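Local structure of diol-dehydratase (Roseburia inulinivorans, 5I2A) at residues 577-591 and 640-652. The protein is a glycyl radical enzyme that dehydrates 1,2-propanediol without vitamin B12, discriminating between substrates and enantiomers. Sequence-based numbering, arbitrary orientation. Where two conformers were deposited one is given.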
loop_
_atom_site.group_PDB
_atom_site.type_symbol
_atom_site.label_atom_id
_atom_site.label_comp_id
_atom_site.label_asym_id
_atom_site.label_seq_id
_atom_site.Cartn_x
_atom_site.Cartn_y
_atom_site.Cartn_z
ATOM N N ARG A 577 -58.525 5.597 8.233
ATOM C CA ARG A 577 -59.218 4.398 8.695
ATOM C C ARG A 577 -58.409 3.627 9.726
ATOM O O ARG A 577 -58.919 2.730 10.382
ATOM C CB ARG A 577 -59.551 3.491 7.515
ATOM C CG ARG A 577 -60.363 4.184 6.433
ATOM C CD ARG A 577 -60.643 3.254 5.270
ATOM N NE ARG A 577 -61.331 2.042 5.696
ATOM C CZ ARG A 577 -61.418 0.939 4.958
ATOM N NH1 ARG A 577 -60.847 0.886 3.758
ATOM N NH2 ARG A 577 -62.062 -0.118 5.430
ATOM N N ILE A 578 -57.136 3.977 9.848
ATOM C CA ILE A 578 -56.240 3.361 10.816
ATOM C C ILE A 578 -55.432 4.485 11.441
ATOM O O ILE A 578 -55.116 5.453 10.757
ATOM C CB ILE A 578 -55.309 2.323 10.148
ATOM C CG1 ILE A 578 -56.137 1.258 9.435
ATOM C CG2 ILE A 578 -54.424 1.649 11.169
ATOM C CD1 ILE A 578 -55.316 0.316 8.571
ATOM N N THR A 579 -55.121 4.402 12.732
ATOM C CA THR A 579 -54.208 5.391 13.293
ATOM C C THR A 579 -52.791 4.897 13.092
ATOM O O THR A 579 -52.559 3.697 12.951
ATOM C CB THR A 579 -54.440 5.667 14.796
ATOM O OG1 THR A 579 -53.953 4.564 15.572
ATOM C CG2 THR A 579 -55.923 5.909 15.082
ATOM N N MET A 580 -51.846 5.824 13.087
ATOM C CA MET A 580 -50.447 5.465 12.948
ATOM C C MET A 580 -50.048 4.496 14.057
ATOM O O MET A 580 -49.293 3.554 13.829
ATOM C CB MET A 580 -49.569 6.714 12.970
ATOM C CG MET A 580 -48.104 6.430 12.686
ATOM S SD MET A 580 -47.843 5.694 11.061
ATOM C CE MET A 580 -47.826 7.147 10.017
ATOM N N GLY A 581 -50.582 4.720 15.254
ATOM C CA GLY A 581 -50.262 3.884 16.393
ATOM C C GLY A 581 -50.765 2.464 16.247
ATOM O O GLY A 581 -50.092 1.519 16.654
ATOM N N GLU A 582 -51.962 2.316 15.685
ATOM C CA GLU A 582 -52.518 0.995 15.403
ATOM C C GLU A 582 -51.664 0.220 14.413
ATOM O O GLU A 582 -51.383 -0.964 14.604
ATOM C CB GLU A 582 -53.927 1.105 14.833
ATOM C CG GLU A 582 -54.985 1.505 15.821
ATOM C CD GLU A 582 -56.361 1.459 15.196
ATOM O OE1 GLU A 582 -57.140 0.566 15.578
ATOM O OE2 GLU A 582 -56.645 2.305 14.313
ATOM N N LEU A 583 -51.282 0.903 13.342
ATOM C CA LEU A 583 -50.469 0.301 12.304
ATOM C C LEU A 583 -49.154 -0.153 12.912
ATOM O O LEU A 583 -48.756 -1.294 12.737
ATOM C CB LEU A 583 -50.230 1.281 11.148
ATOM C CG LEU A 583 -49.458 0.688 9.966
ATOM C CD1 LEU A 583 -50.115 -0.621 9.497
ATOM C CD2 LEU A 583 -49.353 1.691 8.814
ATOM N N LYS A 584 -48.512 0.739 13.662
ATOM C CA LYS A 584 -47.226 0.428 14.279
ATOM C C LYS A 584 -47.335 -0.797 15.174
ATOM O O LYS A 584 -46.495 -1.687 15.150
ATOM C CB LYS A 584 -46.703 1.617 15.093
ATOM C CG LYS A 584 -45.383 1.308 15.816
ATOM C CD LYS A 584 -44.935 2.468 16.688
ATOM C CE LYS A 584 -43.724 2.100 17.549
ATOM N NZ LYS A 584 -43.332 3.279 18.372
ATOM N N LYS A 585 -48.397 -0.843 15.958
ATOM C CA LYS A 585 -48.558 -1.909 16.917
ATOM C C LYS A 585 -48.984 -3.204 16.199
ATOM O O LYS A 585 -48.511 -4.289 16.532
ATOM C CB LYS A 585 -49.555 -1.455 17.992
ATOM C CG LYS A 585 -49.857 -2.433 19.097
ATOM C CD LYS A 585 -48.668 -2.875 19.928
ATOM C CE LYS A 585 -49.162 -3.548 21.207
ATOM N NZ LYS A 585 -50.053 -4.710 20.882
ATOM N N ALA A 586 -49.827 -3.091 15.176
ATOM C CA ALA A 586 -50.198 -4.267 14.382
ATOM C C ALA A 586 -48.963 -4.923 13.749
ATOM O O ALA A 586 -48.836 -6.148 13.738
ATOM C CB ALA A 586 -51.217 -3.892 13.298
ATOM N N LEU A 587 -48.051 -4.103 13.236
ATOM C CA LEU A 587 -46.817 -4.621 12.651
ATOM C C LEU A 587 -45.979 -5.357 13.696
ATOM O O LEU A 587 -45.491 -6.463 13.445
ATOM C CB LEU A 587 -46.003 -3.484 12.009
ATOM C CG LEU A 587 -46.672 -2.809 10.800
ATOM C CD1 LEU A 587 -45.877 -1.590 10.356
ATOM C CD2 LEU A 587 -46.840 -3.773 9.625
ATOM N N GLU A 588 -45.831 -4.755 14.873
ATOM C CA GLU A 588 -45.076 -5.380 15.946
ATOM C C GLU A 588 -45.638 -6.753 16.296
ATOM O O GLU A 588 -44.884 -7.676 16.582
ATOM C CB GLU A 588 -45.071 -4.488 17.190
ATOM C CG GLU A 588 -44.264 -3.209 17.036
ATOM C CD GLU A 588 -44.453 -2.250 18.206
ATOM O OE1 GLU A 588 -45.383 -2.467 19.009
ATOM O OE2 GLU A 588 -43.668 -1.288 18.323
ATOM N N MET A 589 -46.962 -6.878 16.244
ATOM C CA MET A 589 -47.656 -8.114 16.605
ATOM C C MET A 589 -47.978 -9.023 15.404
ATOM O O MET A 589 -48.815 -9.932 15.509
ATOM C CB MET A 589 -48.953 -7.775 17.353
ATOM C CG MET A 589 -48.746 -7.051 18.670
ATOM S SD MET A 589 -47.801 -8.072 19.804
ATOM C CE MET A 589 -48.692 -9.607 19.732
ATOM N N ASN A 590 -47.312 -8.784 14.275
ATOM C CA ASN A 590 -47.500 -9.607 13.076
ATOM C C ASN A 590 -48.975 -9.745 12.690
ATOM O O ASN A 590 -49.432 -10.821 12.322
ATOM C CB ASN A 590 -46.885 -10.994 13.277
ATOM C CG ASN A 590 -46.664 -11.732 11.968
ATOM O OD1 ASN A 590 -46.502 -11.115 10.917
ATOM N ND2 ASN A 590 -46.656 -13.066 12.028
ATOM N N TYR A 591 -49.704 -8.637 12.798
ATOM C CA TYR A 591 -51.111 -8.580 12.431
ATOM C C TYR A 591 -51.969 -9.584 13.231
ATOM O O TYR A 591 -53.031 -9.997 12.783
ATOM C CB TYR A 591 -51.267 -8.839 10.933
ATOM C CG TYR A 591 -50.724 -7.748 10.024
ATOM C CD1 TYR A 591 -51.371 -6.527 9.907
ATOM C CD2 TYR A 591 -49.591 -7.957 9.254
ATOM C CE1 TYR A 591 -50.895 -5.536 9.069
ATOM C CE2 TYR A 591 -49.107 -6.968 8.396
ATOM C CZ TYR A 591 -49.763 -5.761 8.310
ATOM O OH TYR A 591 -49.302 -4.769 7.469
ATOM N N ARG A 640 -56.939 -8.850 18.771
ATOM C CA ARG A 640 -56.677 -9.783 17.686
ATOM C C ARG A 640 -57.612 -9.522 16.508
ATOM O O ARG A 640 -57.197 -9.557 15.354
ATOM C CB ARG A 640 -56.829 -11.222 18.177
ATOM C CG ARG A 640 -56.078 -12.261 17.360
ATOM C CD ARG A 640 -56.936 -12.856 16.270
ATOM N NE ARG A 640 -58.091 -13.572 16.801
ATOM C CZ ARG A 640 -59.243 -13.699 16.151
ATOM N NH1 ARG A 640 -59.390 -13.158 14.950
ATOM N NH2 ARG A 640 -60.250 -14.368 16.698
ATOM N N LYS A 641 -58.873 -9.253 16.820
ATOM C CA LYS A 641 -59.897 -8.995 15.813
ATOM C C LYS A 641 -59.564 -7.760 14.991
ATOM O O LYS A 641 -59.733 -7.749 13.774
ATOM C CB LYS A 641 -61.267 -8.811 16.476
ATOM C CG LYS A 641 -62.441 -9.080 15.559
ATOM C CD LYS A 641 -62.192 -10.342 14.758
ATOM C CE LYS A 641 -63.367 -10.696 13.864
ATOM N NZ LYS A 641 -63.194 -12.062 13.288
ATOM N N ARG A 642 -59.100 -6.721 15.681
ATOM C CA ARG A 642 -58.767 -5.456 15.048
ATOM C C ARG A 642 -57.537 -5.596 14.140
ATOM O O ARG A 642 -57.509 -5.045 13.046
ATOM C CB ARG A 642 -58.542 -4.380 16.112
ATOM C CG ARG A 642 -58.113 -3.023 15.571
ATOM C CD ARG A 642 -59.018 -2.516 14.466
ATOM N NE ARG A 642 -58.702 -1.133 14.119
ATOM C CZ ARG A 642 -59.152 -0.503 13.040
ATOM N NH1 ARG A 642 -59.931 -1.139 12.183
ATOM N NH2 ARG A 642 -58.810 0.761 12.810
ATOM N N TYR A 643 -56.534 -6.344 14.583
ATOM C CA TYR A 643 -55.347 -6.533 13.761
ATOM C C TYR A 643 -55.712 -7.279 12.489
ATOM O O TYR A 643 -55.206 -6.970 11.413
ATOM C CB TYR A 643 -54.250 -7.278 14.526
ATOM C CG TYR A 643 -53.669 -6.443 15.637
ATOM C CD1 TYR A 643 -53.905 -5.080 15.681
ATOM C CD2 TYR A 643 -52.898 -7.008 16.640
ATOM C CE1 TYR A 643 -53.399 -4.304 16.679
ATOM C CE2 TYR A 643 -52.379 -6.226 17.659
ATOM C CZ TYR A 643 -52.639 -4.877 17.661
ATOM O OH TYR A 643 -52.161 -4.083 18.653
ATOM N N GLU A 644 -56.618 -8.236 12.618
ATOM C CA GLU A 644 -57.095 -8.994 11.475
ATOM C C GLU A 644 -57.801 -8.103 10.447
ATOM O O GLU A 644 -57.522 -8.194 9.258
ATOM C CB GLU A 644 -58.030 -10.109 11.942
ATOM C CG GLU A 644 -58.484 -11.052 10.843
ATOM C CD GLU A 644 -59.252 -12.250 11.388
ATOM O OE1 GLU A 644 -58.742 -13.385 11.284
ATOM O OE2 GLU A 644 -60.367 -12.055 11.920
ATOM N N GLU A 645 -58.711 -7.241 10.886
ATOM C CA GLU A 645 -59.419 -6.418 9.912
ATOM C C GLU A 645 -58.494 -5.362 9.317
ATOM O O GLU A 645 -58.677 -4.951 8.176
ATOM C CB GLU A 645 -60.662 -5.764 10.519
ATOM C CG GLU A 645 -60.418 -4.808 11.643
ATOM C CD GLU A 645 -61.718 -4.269 12.225
ATOM O OE1 GLU A 645 -62.109 -3.132 11.872
ATOM O OE2 GLU A 645 -62.351 -4.990 13.034
ATOM N N ILE A 646 -57.500 -4.933 10.089
ATOM C CA ILE A 646 -56.467 -4.054 9.556
ATOM C C ILE A 646 -55.714 -4.765 8.425
ATOM O O ILE A 646 -55.537 -4.210 7.349
ATOM C CB ILE A 646 -55.492 -3.605 10.654
ATOM C CG1 ILE A 646 -56.159 -2.547 11.542
ATOM C CG2 ILE A 646 -54.211 -3.046 10.035
ATOM C CD1 ILE A 646 -55.291 -2.068 12.683
ATOM N N HIS A 647 -55.304 -6.005 8.672
ATOM C CA HIS A 647 -54.647 -6.802 7.655
ATOM C C HIS A 647 -55.539 -6.958 6.432
ATOM O O HIS A 647 -55.080 -6.825 5.302
ATOM C CB HIS A 647 -54.277 -8.178 8.198
ATOM C CG HIS A 647 -53.252 -8.892 7.372
ATOM N ND1 HIS A 647 -53.275 -10.253 7.167
ATOM C CD2 HIS A 647 -52.160 -8.433 6.715
ATOM C CE1 HIS A 647 -52.251 -10.602 6.410
ATOM N NE2 HIS A 647 -51.557 -9.517 6.121
ATOM N N GLU A 648 -56.819 -7.230 6.665
ATOM C CA GLU A 648 -57.746 -7.455 5.566
ATOM C C GLU A 648 -57.930 -6.220 4.707
ATOM O O GLU A 648 -57.947 -6.333 3.486
ATOM C CB GLU A 648 -59.110 -7.934 6.075
ATOM C CG GLU A 648 -59.182 -9.436 6.386
ATOM C CD GLU A 648 -58.712 -10.336 5.240
ATOM O OE1 GLU A 648 -58.812 -9.932 4.061
ATOM O OE2 GLU A 648 -58.241 -11.461 5.522
ATOM N N MET A 649 -58.066 -5.042 5.313
ATOM C CA MET A 649 -58.242 -3.861 4.479
ATOM C C MET A 649 -56.946 -3.529 3.735
ATOM O O MET A 649 -56.988 -2.974 2.646
ATOM C CB MET A 649 -58.739 -2.646 5.281
ATOM C CG MET A 649 -58.064 -2.369 6.602
ATOM S SD MET A 649 -58.956 -1.062 7.493
ATOM C CE MET A 649 -58.528 0.310 6.469
ATOM N N ILE A 650 -55.800 -3.896 4.306
ATOM C CA ILE A 650 -54.531 -3.688 3.615
ATOM C C ILE A 650 -54.423 -4.619 2.397
ATOM O O ILE A 650 -54.033 -4.187 1.324
ATOM C CB ILE A 650 -53.331 -3.888 4.562
ATOM C CG1 ILE A 650 -53.124 -2.625 5.407
ATOM C CG2 ILE A 650 -52.064 -4.193 3.776
ATOM C CD1 ILE A 650 -52.190 -2.812 6.563
ATOM N N LEU A 651 -54.799 -5.885 2.557
ATOM C CA LEU A 651 -54.728 -6.829 1.439
ATOM C C LEU A 651 -55.697 -6.504 0.302
ATOM O O LEU A 651 -55.507 -6.972 -0.820
ATOM C CB LEU A 651 -54.975 -8.255 1.920
ATOM C CG LEU A 651 -53.940 -8.818 2.894
ATOM C CD1 LEU A 651 -54.277 -10.254 3.260
ATOM C CD2 LEU A 651 -52.544 -8.726 2.308
ATOM N N GLU A 652 -56.717 -5.696 0.587
ATOM C CA GLU A 652 -57.704 -5.304 -0.422
ATOM C C GLU A 652 -57.308 -4.065 -1.213
ATOM O O GLU A 652 -57.929 -3.763 -2.219
ATOM C CB GLU A 652 -59.070 -5.062 0.229
ATOM C CG GLU A 652 -59.800 -6.342 0.567
ATOM C CD GLU A 652 -60.956 -6.119 1.525
ATOM O OE1 GLU A 652 -61.193 -4.951 1.916
ATOM O OE2 GLU A 652 -61.615 -7.117 1.900
#
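The rings of Y591 and H647 stack face to face in the tightly packed part of this contact, their centroids 4.3 Å apart and their planes 29° from parallel. H647 CD2 sits over the centre of the tyrosine ring, while I646 CG2 meets that ring at its edge. Y591 OH and H647 NE2 find partners outside the pair, T709 O and G712 O. Beside the stack, Y643 lies across the last turn of helix 580-588, with A586 CA over its face in a CH-pi contact, 4.0 Å from the ring centroid. That turn closes in a Schellman motif with N590 at positive phi, after which the chain brings Y591 alongside Y643; the axes of 580-588 and 640-651 cross at -100°. Close packing continues at buried I578, whose CD1 lies 3.8 Å from both I646 CG2 and M649 CE. A capping box of T579 and E582 starts the shorter helix, and on its outer side the margin is polar and more solvent-facing. R642 grips the E582 carboxylate side-on, NE to OE1 at 2.7 Å and NH2 to OE2 at 3.1 Å, and NH2 also donates to R577 O in the carbonyl plane. A leucine in place of R642 would probably leave the E582 carboxylate without its cationic mate and R577 O without this donor. Farther out, a bend at chi3 (-70°) helps M649 lay CE over the centre of the exposed R577 guanidinium, 3.3 Å from CZ.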